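Local atomic coordinates of dTDP-4-dehydrorhamnose reductase (Yersinia enterocolitica, PDB entry 5U9C), a protein that probably catalyses the NADPH-dependent reduction of dTDP-4-dehydro-beta-L-rhamnose to dTDP-L-rhamnose, the product of the dTDP-L-rhamnose pathway. Residues 167-170 and 171-175. Residues are numbered along the deposited sequence; the frame is centred on the assembly and turned at random.
Sequences KFVG and KIIQQ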
# COMPACT_ATOMS: atom_id res chain seq x y z
N LYS D 167 18.24 -27.90 -10.79
CA LYS D 167 17.51 -26.67 -10.59
C LYS D 167 17.01 -26.17 -11.96
O LYS D 167 17.01 -26.92 -12.95
CB LYS D 167 18.41 -25.63 -9.92
CG LYS D 167 18.87 -26.00 -8.52
CD LYS D 167 17.71 -26.27 -7.59
CE LYS D 167 18.20 -26.40 -6.16
NZ LYS D 167 17.10 -26.89 -5.27
N PHE D 168 16.63 -24.90 -12.03
CA PHE D 168 16.10 -24.33 -13.26
C PHE D 168 16.94 -24.57 -14.52
O PHE D 168 16.42 -25.06 -15.51
CB PHE D 168 15.83 -22.82 -13.11
CG PHE D 168 15.14 -22.22 -14.30
CD1 PHE D 168 13.79 -22.50 -14.55
CD2 PHE D 168 15.83 -21.40 -15.19
CE1 PHE D 168 13.14 -21.98 -15.67
CE2 PHE D 168 15.19 -20.87 -16.32
CZ PHE D 168 13.84 -21.17 -16.56
N VAL D 169 18.22 -24.22 -14.48
CA VAL D 169 19.07 -24.36 -15.68
C VAL D 169 19.19 -25.83 -16.13
O VAL D 169 19.03 -26.10 -17.31
CB VAL D 169 20.45 -23.72 -15.49
CG1 VAL D 169 21.35 -23.96 -16.70
CG2 VAL D 169 20.28 -22.23 -15.28
N GLY D 170 19.46 -26.73 -15.19
CA GLY D 170 19.57 -28.15 -15.48
C GLY D 170 18.31 -28.73 -16.10
O GLY D 170 18.38 -29.52 -17.05
N LYS D 171 17.15 -28.33 -15.56
CA LYS D 171 15.85 -28.80 -16.08
C LYS D 171 15.59 -28.31 -17.50
O LYS D 171 15.10 -29.07 -18.34
CB LYS D 171 14.69 -28.38 -15.17
CG LYS D 171 14.63 -29.20 -13.89
CD LYS D 171 13.53 -28.74 -12.95
CE LYS D 171 13.87 -27.39 -12.32
NZ LYS D 171 12.85 -26.94 -11.33
N ILE D 172 15.91 -27.04 -17.78
CA ILE D 172 15.75 -26.51 -19.12
C ILE D 172 16.68 -27.28 -20.06
O ILE D 172 16.27 -27.67 -21.14
CB ILE D 172 16.07 -24.99 -19.20
CG1 ILE D 172 15.03 -24.17 -18.42
CG2 ILE D 172 16.15 -24.52 -20.66
CD1 ILE D 172 13.61 -24.27 -18.93
N ILE D 173 17.93 -27.50 -19.64
CA ILE D 173 18.88 -28.23 -20.46
C ILE D 173 18.42 -29.70 -20.73
O ILE D 173 18.56 -30.19 -21.86
CB ILE D 173 20.31 -28.16 -19.87
CG1 ILE D 173 20.85 -26.72 -20.02
CG2 ILE D 173 21.24 -29.10 -20.59
CD1 ILE D 173 22.21 -26.46 -19.40
N GLN D 174 17.88 -30.35 -19.71
CA GLN D 174 17.34 -31.73 -19.82
C GLN D 174 16.19 -31.79 -20.86
O GLN D 174 16.11 -32.73 -21.69
CB GLN D 174 16.85 -32.19 -18.45
CG GLN D 174 16.28 -33.60 -18.39
CD GLN D 174 15.63 -33.91 -17.04
OE1 GLN D 174 15.57 -33.07 -16.13
NE2 GLN D 174 15.11 -35.14 -16.91
N GLN D 175 15.31 -30.79 -20.83
CA GLN D 175 14.20 -30.72 -21.79
C GLN D 175 14.72 -30.48 -23.20
O GLN D 175 14.18 -31.05 -24.17
CB GLN D 175 13.19 -29.64 -21.41
CG GLN D 175 12.41 -29.97 -20.15
CD GLN D 175 11.55 -28.80 -19.72
OE1 GLN D 175 10.50 -28.51 -20.32
NE2 GLN D 175 11.97 -28.14 -18.68
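The first turns of helix 168-177, in the RmlD substrate-binding family region, pair Phe168 with Ile172 and Val169 with Ile173. Lys167 is the N-cap residue, and its O accepts the first i to i+4 bond from Lys171 N at 3.0 Å. Further bonds of this kind follow, among them Gln174 N to Gly170 O. On one flank Ile172 CG1 sits over a face of the Phe168 ring, 3.9 Å from its centroid and 18° off the normal, a CH-pi contact displaced toward the CZ rim. With CG anti to the backbone N (chi1 -174°), the ring reaches along the helix to this methylene. Val169 CG1 and Ile173 CD1 touch at 3.8 Å, the two side chains running side by side toward Ile232 of helix 225-235, while Phe168 packs on Arg225 and Ile228. Phe168 and Lys171 belong to a site where (R)-malate has been seen bound to this protein, though none is bound to this chain. The Lys171 chain bends at chi3 (-72°), which folds CE back to 3.2 Å from Lys167 O. Lys171 O in turn takes two donors from Gln175, one turn later, on opposite faces of its plane: N at 3.0 Å and NE2 at 3.3 Å, NE2 lying well above the carbonyl plane.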